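Local coordinates for reticulocyte binding protein (Streptococcus agalactiae COH1, PDB 3FAW), which probably hydrolyses the alpha-1,6-glucosidic links of pullulan and related branched glucans, as a cell-wall-anchored pullulanase of group B Streptococcus, at residues Ala268-Ala273 with Ile482-Gly487; Gln504-Met507 with Asp511-Gly514. All blocks are in the same frame, centred on the assembly; numbering follows the deposited sequence.

Contact 1: residues Ala268-Ala273 with Ile482-Gly487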
loop_
_atom_site.group_PDB
_atom_site.type_symbol
_atom_site.label_atom_id
_atom_site.label_comp_id
_atom_site.label_asym_id
_atom_site.label_seq_id
_atom_site.Cartn_x
_atom_site.Cartn_y
_atom_site.Cartn_z
ATOM N N ALA A 268 -15.376 7.177 -5.320
ATOM C CA ALA A 268 -14.913 6.342 -4.213
ATOM C C ALA A 268 -14.729 7.135 -2.918
ATOM O O ALA A 268 -14.178 8.240 -2.923
ATOM C CB ALA A 268 -13.609 5.636 -4.583
ATOM N N VAL A 269 -15.210 6.561 -1.817
ATOM C CA VAL A 269 -14.913 7.054 -0.474
ATOM C C VAL A 269 -14.264 5.905 0.290
ATOM O O VAL A 269 -14.946 4.990 0.748
ATOM C CB VAL A 269 -16.180 7.550 0.245
ATOM C CG1 VAL A 269 -15.838 8.088 1.626
ATOM C CG2 VAL A 269 -16.875 8.615 -0.596
ATOM N N ILE A 270 -12.938 5.956 0.408
ATOM C CA ILE A 270 -12.145 4.818 0.879
ATOM C C ILE A 270 -11.903 4.900 2.386
ATOM O O ILE A 270 -11.603 5.970 2.922
ATOM C CB ILE A 270 -10.788 4.735 0.118
ATOM C CG1 ILE A 270 -11.035 4.536 -1.382
ATOM C CG2 ILE A 270 -9.904 3.611 0.669
ATOM C CD1 ILE A 270 -9.770 4.597 -2.241
ATOM N N TYR A 271 -12.033 3.755 3.052
ATOM C CA TYR A 271 -11.864 3.639 4.498
ATOM C C TYR A 271 -10.724 2.658 4.787
ATOM O O TYR A 271 -10.838 1.473 4.468
ATOM C CB TYR A 271 -13.175 3.147 5.120
ATOM C CG TYR A 271 -13.203 3.109 6.634
ATOM C CD1 TYR A 271 -13.502 4.251 7.374
ATOM C CD2 TYR A 271 -12.953 1.922 7.325
ATOM C CE1 TYR A 271 -13.537 4.215 8.769
ATOM C CE2 TYR A 271 -12.980 1.876 8.712
ATOM C CZ TYR A 271 -13.276 3.022 9.429
ATOM O OH TYR A 271 -13.304 2.972 10.803
ATOM N N GLU A 272 -9.633 3.153 5.382
ATOM C CA GLU A 272 -8.429 2.338 5.614
ATOM C C GLU A 272 -8.385 1.698 7.006
ATOM O O GLU A 272 -8.195 2.393 8.005
ATOM C CB GLU A 272 -7.161 3.171 5.397
ATOM C CG GLU A 272 -5.861 2.341 5.407
ATOM C CD GLU A 272 -4.615 3.163 5.700
ATOM O OE1 GLU A 272 -4.702 4.148 6.461
ATOM O OE2 GLU A 272 -3.536 2.816 5.176
ATOM N N ALA A 273 -8.521 0.371 7.049
ATOM C CA ALA A 273 -8.498 -0.393 8.303
ATOM C C ALA A 273 -7.507 -1.567 8.292
ATOM O O ALA A 273 -7.267 -2.198 7.259
ATOM C CB ALA A 273 -9.903 -0.908 8.622
ATOM N N ILE A 482 -10.526 0.011 -9.447
ATOM C CA ILE A 482 -9.813 1.255 -9.159
ATOM C C ILE A 482 -8.488 0.957 -8.475
ATOM O O ILE A 482 -8.371 -0.005 -7.721
ATOM C CB ILE A 482 -10.656 2.257 -8.329
ATOM C CG1 ILE A 482 -11.001 1.704 -6.943
ATOM C CG2 ILE A 482 -11.929 2.627 -9.090
ATOM C CD1 ILE A 482 -11.622 2.757 -6.022
ATOM N N MET A 483 -7.485 1.778 -8.749
ATOM C CA MET A 483 -6.185 1.618 -8.097
ATOM C C MET A 483 -5.666 2.951 -7.592
ATOM O O MET A 483 -5.885 3.996 -8.214
ATOM C CB MET A 483 -5.172 0.984 -9.057
ATOM C CG MET A 483 -5.373 -0.510 -9.269
ATOM S SD MET A 483 -4.229 -1.219 -10.471
ATOM C CE MET A 483 -4.598 -2.966 -10.287
ATOM N N ILE A 484 -4.986 2.902 -6.453
ATOM C CA ILE A 484 -4.312 4.064 -5.892
ATOM C C ILE A 484 -2.950 3.639 -5.333
ATOM O O ILE A 484 -2.662 2.449 -5.220
ATOM C CB ILE A 484 -5.163 4.738 -4.788
ATOM C CG1 ILE A 484 -5.287 3.826 -3.563
ATOM C CG2 ILE A 484 -6.554 5.082 -5.313
ATOM C CD1 ILE A 484 -6.019 4.452 -2.401
ATOM N N GLY A 485 -2.111 4.608 -4.990
ATOM C CA GLY A 485 -0.829 4.292 -4.367
ATOM C C GLY A 485 -0.051 5.492 -3.887
ATOM O O GLY A 485 -0.334 6.624 -4.270
ATOM N N GLU A 486 0.938 5.233 -3.037
ATOM C CA GLU A 486 1.883 6.262 -2.630
ATOM C C GLU A 486 2.815 6.582 -3.790
ATOM O O GLU A 486 3.707 5.797 -4.105
ATOM C CB GLU A 486 2.716 5.795 -1.445
ATOM C CG GLU A 486 1.945 5.613 -0.160
ATOM C CD GLU A 486 2.835 5.119 0.958
ATOM O OE1 GLU A 486 3.561 4.114 0.746
ATOM O OE2 GLU A 486 2.811 5.741 2.042
ATOM N N GLY A 487 2.609 7.739 -4.412
ATOM C CA GLY A 487 3.438 8.176 -5.527
ATOM C C GLY A 487 4.603 9.059 -5.119
ATOM O O GLY A 487 4.914 10.028 -5.813
#

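Contact 2: residues Gln504-Met507 with Asp511-Gly514. With CA (calcium ion), chain E.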
loop_
_atom_site.group_PDB
_atom_site.type_symbol
_atom_site.label_atom_id
_atom_site.label_comp_id
_atom_site.label_asym_id
_atom_site.label_seq_id
_atom_site.Cartn_x
_atom_site.Cartn_y
_atom_site.Cartn_z
ATOM N N GLN A 504 4.141 10.623 -8.572
ATOM C CA GLN A 504 3.248 11.780 -8.751
ATOM C C GLN A 504 3.394 12.487 -10.100
ATOM O O GLN A 504 2.429 13.062 -10.606
ATOM C CB GLN A 504 3.446 12.787 -7.604
ATOM C CG GLN A 504 2.673 12.439 -6.333
ATOM C CD GLN A 504 2.998 13.360 -5.166
ATOM O OE1 GLN A 504 4.049 14.004 -5.133
ATOM N NE2 GLN A 504 2.093 13.419 -4.195
ATOM N N ASP A 505 4.591 12.438 -10.683
ATOM C CA ASP A 505 4.838 13.038 -12.006
ATOM C C ASP A 505 4.283 12.207 -13.164
ATOM O O ASP A 505 4.182 12.694 -14.286
ATOM C CB ASP A 505 6.334 13.280 -12.203
ATOM C CG ASP A 505 6.895 14.263 -11.197
ATOM O OD1 ASP A 505 6.173 15.223 -10.844
ATOM O OD2 ASP A 505 8.047 14.079 -10.759
ATOM N N TRP A 506 3.927 10.957 -12.880
ATOM C CA TRP A 506 3.253 10.070 -13.835
ATOM C C TRP A 506 1.795 10.476 -14.085
ATOM O O TRP A 506 1.213 10.115 -15.110
ATOM C CB TRP A 506 3.324 8.632 -13.304
ATOM C CG TRP A 506 2.659 7.573 -14.129
ATOM C CD1 TRP A 506 2.616 7.483 -15.493
ATOM C CD2 TRP A 506 1.983 6.414 -13.632
ATOM N NE1 TRP A 506 1.926 6.356 -15.871
ATOM C CE2 TRP A 506 1.534 5.679 -14.747
ATOM C CE3 TRP A 506 1.698 5.935 -12.348
ATOM C CZ2 TRP A 506 0.816 4.491 -14.616
ATOM C CZ3 TRP A 506 0.990 4.754 -12.222
ATOM C CH2 TRP A 506 0.557 4.046 -13.350
ATOM N N MET A 507 1.214 11.238 -13.159
ATOM C CA MET A 507 -0.207 11.594 -13.231
ATOM C C MET A 507 -0.565 12.441 -14.456
ATOM O O MET A 507 -1.678 12.345 -14.959
ATOM C CB MET A 507 -0.659 12.302 -11.944
ATOM C CG MET A 507 -0.636 11.435 -10.681
ATOM S SD MET A 507 -1.631 9.924 -10.755
ATOM C CE MET A 507 -0.409 8.794 -11.425
ATOM N N ASP A 511 -4.385 8.347 -16.893
ATOM C CA ASP A 511 -5.609 8.453 -16.094
ATOM C C ASP A 511 -6.029 7.049 -15.638
ATOM O O ASP A 511 -7.143 6.598 -15.920
ATOM C CB ASP A 511 -6.753 9.110 -16.886
ATOM C CG ASP A 511 -6.553 10.609 -17.113
ATOM O OD1 ASP A 511 -5.688 11.239 -16.465
ATOM O OD2 ASP A 511 -7.296 11.170 -17.948
ATOM N N THR A 512 -5.127 6.367 -14.938
ATOM C CA THR A 512 -5.363 5.003 -14.460
ATOM C C THR A 512 -5.326 4.946 -12.930
ATOM O O THR A 512 -6.361 4.795 -12.283
ATOM C CB THR A 512 -4.326 4.023 -15.050
ATOM O OG1 THR A 512 -2.998 4.461 -14.728
ATOM C CG2 THR A 512 -4.470 3.939 -16.566
ATOM N N VAL A 513 -4.135 5.094 -12.358
ATOM C CA VAL A 513 -3.944 4.992 -10.914
ATOM C C VAL A 513 -3.831 6.387 -10.294
ATOM O O VAL A 513 -3.120 7.243 -10.824
ATOM C CB VAL A 513 -2.676 4.177 -10.587
ATOM C CG1 VAL A 513 -2.480 4.067 -9.091
ATOM C CG2 VAL A 513 -2.755 2.790 -11.226
ATOM N N GLY A 514 -4.541 6.607 -9.185
ATOM C CA GLY A 514 -4.480 7.875 -8.437
ATOM C C GLY A 514 -3.448 7.840 -7.317
ATOM O O GLY A 514 -3.148 6.779 -6.780
HETATM CA CA CA E . -3.847 12.167 -15.374
HETATM O O HOH W 1 -3.197 12.095 -17.690
#

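Contact 1: residues Ala268-Ala273 with Ile482-Gly487
Ile270 and Ile484 meet tip to tip, their CD1 methyls 3.8 Å apart. They come from two strands that are not neighbours. Strand 269-273 is the first and strand 482-485 the fifth in the order of a closed, eight-stranded parallel barrel, so the contact spans its interior. Ile270 and Ile484 sit with their CA atoms 10.4 Å apart, too far for backbone pairing, and the side chains bridge the gap.

Ile270 holds CG1 beside its backbone N and anti to its carbonyl carbon (chi1 -61°). From there the extended branch carries CD1 toward Ile484. Ile484 answers with CG1 placed between its backbone N and carbonyl carbon (chi1 67°), again with an extended end.

Ile482 makes the second touch, one inward-facing position earlier on its strand. It places CG1 as Ile484 does, between backbone N and carbonyl carbon (chi1 63°), and its extended end brings CD1 to 3.8 Å from Ala268 CB. The strands are closer here, with 8.7 Å between the CA atoms of Ala268 and Ile482. A long side chain thus faces a single methyl in one layer, and two long side chains face each other in the next.

Other strands complete the surroundings. Gln314 of strand 312-315 touches both Ile270 and Ile484, while His312 packs on Ile482. Phe616 of strand 614-618 lies on Ile270, and Arg455 of strand 453-456 lies on Ile484.

All four touching residues are buried. This is the interior packing of a TIM barrel, the catalytic fold of the alpha-amylase family. The chemistry across the contact is purely apolar: methyl meets methyl, without a polar bond to fix direction. The two strands are therefore joined here by close packing and the exclusion of water, and the fit depends on side-chain shape.

Contact 2: residues Gln504-Met507 with Asp511-Gly514
The indole of Trp506 offers its six-membered ring to Thr512 and Val513. Thr512 OG1 lies 3.8 Å from Trp506 CZ2, and the hydroxyl of Thr512 is hydrogen-bonded to Thr510. Val513 CB approaches Trp506 CZ3 at 4.1 Å, an apolar touch. Both atoms, Thr512 OG1 and Val513 CB, sit oblique to the ring, whereas the Thr512 and Trp506 side chains as a whole cross at about a right angle. With CG anti to the backbone N (chi1 179°), the indole of Trp506 is carried toward 512-513, although its CB bond does not point there. The ring also packs on helix 464-477, through Ala464, Ile467 and Glu468.

Met507 instead reaches the backbone of Val513. Its chain bends at chi2 and chi3 and brings SD to 3.1 Å from Val513 O. Methyl CE of Met507 is almost as near to Val513 O, at 3.2 Å. The oxygen lies almost exactly on the extension of the CG-SD bond, at about 175°, a line-up consistent with a sulfur-oxygen contact.

The main chain of Met507 has a different task. Its carbonyl O binds a calcium ion at 2.2 Å, and Asp511 OD1 binds it at 2.3 Å. The two oxygens lie well apart around the metal, at about 153°. A water adds a third ligand at 2.4 Å. Thr510 O, Asp561 OD1 and both carboxylate oxygens of Asp565 complete seven ligands.

Mixed backbone-carbonyl, carboxylate and water ligands are characteristic of a loop-built calcium site. Here the ion ties the loop leading into the sixth barrel strand to the segment before the seventh, strand 566-568.

Contact 1 closes along the chain before contact 2 opens, and their centres are 13 Å apart. Both belong to the TIM-barrel domain. Strands 482-485 and 513-516 are neighbours in its parallel sheet, the fifth and sixth of eight. They join directly through a probable hydrogen bond from Gly485 N to Gly514 O, 3.0 Å. A second probable bond, Gln504 N to Gly487 O at 2.9 Å, fastens the connecting loop beyond strand 482-485. Contact 1 contributes to the packing inside the barrel, while contact 2 packs a loop and a calcium ion against its outer side. The ion is bound at the N-terminal end of strand 513-516, about 13 Å from the Ile484 side chain.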